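Local coordinates for protein periplasmic beta-glucosidase (Pseudomonas aeruginosa, PDB 6R5T) that probably hydrolyses terminal, non-reducing beta-D-glucosyl residues to release beta-D-glucose, as a periplasmic glycoside hydrolase of family 3, at residues A30-E35 and N286-L291. The protein carries 1 engineered substitution. Sequence-based numbering, arbitrary orientation.
Sequences ADHPKE and NMNDDL
Asp31 and Asn288 have the closest CA atoms of the two segments, 8.2 Å apart, so contact depends on side chains from the loop before helix 34-42, chiefly His32, reaching the turn after strand 286-287. The contact lies in the TIM-barrel-type N-terminal domain of this family 3 glycosidase, where the first strand, 24-26, runs parallel beside the last, 286-287, and the loops leaving both meet. His32 does most of the joining. Its NE2 donates to Asp290 OD2 over 2.9 Å, a His-carboxylate hydrogen bond whose acceptor sits almost exactly in the ring plane. The carboxylate, by contrast, is met from above its own plane, the two flat groups being turned 67° apart. With CG beside the backbone N and anti to the carbonyl carbon (chi1 -73°), Asp290 sends its carboxylate out to meet the ring, which comes from the opposite direction, and OD1 forms a salt bridge with Arg24 of the first strand. Asn288 flanks the same imidazole: its amide slides past in the opposite direction, OD1 3.5 Å from His32 CE1, while that oxygen accepts from the backbone N of Ser27. Behind the contact, Asp289 OD1 takes Leu291 N in an Asx turn and Asn286 ND2 from the other face of the carboxylate, so two bonds grip this one oxygen within the turn. Met287, just before it, touches the bound glucose. At the imidazole's edge, in its plane, the carbonyl O of Asn288 lies 3.1 Å from His32 CE1.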
loop_
_atom_site.group_PDB
_atom_site.type_symbol
_atom_site.label_atom_id
_atom_site.label_comp_id
_atom_site.label_asym_id
_atom_site.label_seq_id
_atom_site.Cartn_x
_atom_site.Cartn_y
_atom_site.Cartn_z
ATOM N N ALA A 30 -33.261 -0.185 16.609
ATOM C CA ALA A 30 -33.725 -1.555 16.906
ATOM C C ALA A 30 -33.118 -2.009 18.238
ATOM O O ALA A 30 -33.852 -2.578 19.036
ATOM C CB ALA A 30 -33.362 -2.469 15.772
ATOM N N ASP A 31 -31.852 -1.671 18.496
ATOM C CA ASP A 31 -31.120 -2.060 19.728
ATOM C C ASP A 31 -31.641 -1.304 20.954
ATOM O O ASP A 31 -31.418 -1.773 22.082
ATOM C CB ASP A 31 -29.618 -1.787 19.579
ATOM C CG ASP A 31 -28.878 -2.788 18.704
ATOM O OD1 ASP A 31 -29.275 -3.976 18.703
ATOM O OD2 ASP A 31 -27.893 -2.376 18.040
ATOM N N HIS A 32 -32.170 -0.098 20.768
ATOM C CA HIS A 32 -32.614 0.799 21.858
ATOM C C HIS A 32 -33.906 1.469 21.427
ATOM O O HIS A 32 -33.923 2.630 21.055
ATOM C CB HIS A 32 -31.585 1.863 22.191
ATOM C CG HIS A 32 -30.252 1.293 22.540
ATOM N ND1 HIS A 32 -29.214 1.314 21.659
ATOM C CD2 HIS A 32 -29.790 0.753 23.689
ATOM C CE1 HIS A 32 -28.158 0.748 22.240
ATOM N NE2 HIS A 32 -28.494 0.411 23.497
ATOM N N PRO A 33 -35.022 0.734 21.540
ATOM C CA PRO A 33 -36.321 1.301 21.236
ATOM C C PRO A 33 -36.584 2.542 22.087
ATOM O O PRO A 33 -36.114 2.674 23.235
ATOM C CB PRO A 33 -37.315 0.199 21.604
ATOM C CG PRO A 33 -36.510 -1.051 21.671
ATOM C CD PRO A 33 -35.090 -0.648 22.014
ATOM N N LYS A 34 -37.342 3.459 21.516
ATOM C CA LYS A 34 -37.519 4.787 22.104
ATOM C C LYS A 34 -38.040 4.679 23.542
ATOM O O LYS A 34 -37.522 5.441 24.385
ATOM C CB LYS A 34 -38.518 5.606 21.307
ATOM C CG LYS A 34 -38.644 7.040 21.782
ATOM C CD LYS A 34 -38.890 7.998 20.625
ATOM C CE LYS A 34 -39.742 9.194 20.984
ATOM N NZ LYS A 34 -40.250 9.870 19.764
ATOM N N GLU A 35 -39.085 3.892 23.789
ATOM C CA GLU A 35 -39.742 3.920 25.129
ATOM C C GLU A 35 -38.753 3.346 26.155
ATOM O O GLU A 35 -38.696 3.879 27.260
ATOM C CB GLU A 35 -41.061 3.141 25.205
ATOM C CG GLU A 35 -42.149 3.504 24.193
ATOM C CD GLU A 35 -42.210 4.915 23.621
ATOM O OE1 GLU A 35 -42.195 5.884 24.417
ATOM O OE2 GLU A 35 -42.289 5.044 22.362
ATOM N N ASN A 286 -18.858 4.885 26.004
ATOM C CA ASN A 286 -19.127 3.645 25.242
ATOM C C ASN A 286 -20.312 3.857 24.314
ATOM O O ASN A 286 -21.460 4.009 24.791
ATOM C CB ASN A 286 -19.351 2.552 26.281
ATOM C CG ASN A 286 -19.793 1.196 25.794
ATOM O OD1 ASN A 286 -20.561 0.538 26.533
ATOM N ND2 ASN A 286 -19.286 0.760 24.643
ATOM N N MET A 287 -20.041 3.856 23.012
ATOM C CA MET A 287 -21.084 4.092 21.981
ATOM C C MET A 287 -21.795 2.792 21.636
ATOM O O MET A 287 -21.176 1.833 21.098
ATOM C CB MET A 287 -20.483 4.785 20.753
ATOM C CG MET A 287 -21.467 5.216 19.721
ATOM S SD MET A 287 -20.523 6.138 18.425
ATOM C CE MET A 287 -21.671 7.424 17.961
ATOM N N ASN A 288 -23.087 2.791 21.922
ATOM C CA ASN A 288 -24.170 1.890 21.481
ATOM C C ASN A 288 -24.105 0.458 22.019
ATOM O O ASN A 288 -25.176 -0.073 22.215
ATOM C CB ASN A 288 -24.345 1.975 19.971
ATOM C CG ASN A 288 -25.811 2.178 19.632
ATOM O OD1 ASN A 288 -26.537 3.035 20.185
ATOM N ND2 ASN A 288 -26.277 1.284 18.788
ATOM N N ASP A 289 -22.957 -0.204 22.240
ATOM C CA ASP A 289 -22.982 -1.675 22.480
ATOM C C ASP A 289 -23.336 -2.025 23.939
ATOM O O ASP A 289 -23.611 -3.209 24.204
ATOM C CB ASP A 289 -21.729 -2.388 21.974
ATOM C CG ASP A 289 -20.449 -1.909 22.589
ATOM O OD1 ASP A 289 -20.466 -1.629 23.792
ATOM O OD2 ASP A 289 -19.416 -1.912 21.851
ATOM N N ASP A 290 -23.372 -1.031 24.824
ATOM C CA ASP A 290 -23.756 -1.173 26.249
ATOM C C ASP A 290 -22.834 -2.095 27.031
ATOM O O ASP A 290 -23.204 -2.479 28.130
ATOM C CB ASP A 290 -25.212 -1.620 26.364
ATOM C CG ASP A 290 -26.178 -0.511 26.031
ATOM O OD1 ASP A 290 -25.764 0.656 25.937
ATOM O OD2 ASP A 290 -27.351 -0.842 25.842
ATOM N N LEU A 291 -21.629 -2.364 26.552
ATOM C CA LEU A 291 -20.732 -3.260 27.302
ATOM C C LEU A 291 -20.355 -2.615 28.634
ATOM O O LEU A 291 -20.238 -3.350 29.614
ATOM C CB LEU A 291 -19.485 -3.593 26.481
ATOM C CG LEU A 291 -19.568 -4.922 25.747
ATOM C CD1 LEU A 291 -20.731 -4.946 24.797
ATOM C CD2 LEU A 291 -18.283 -5.224 24.991
#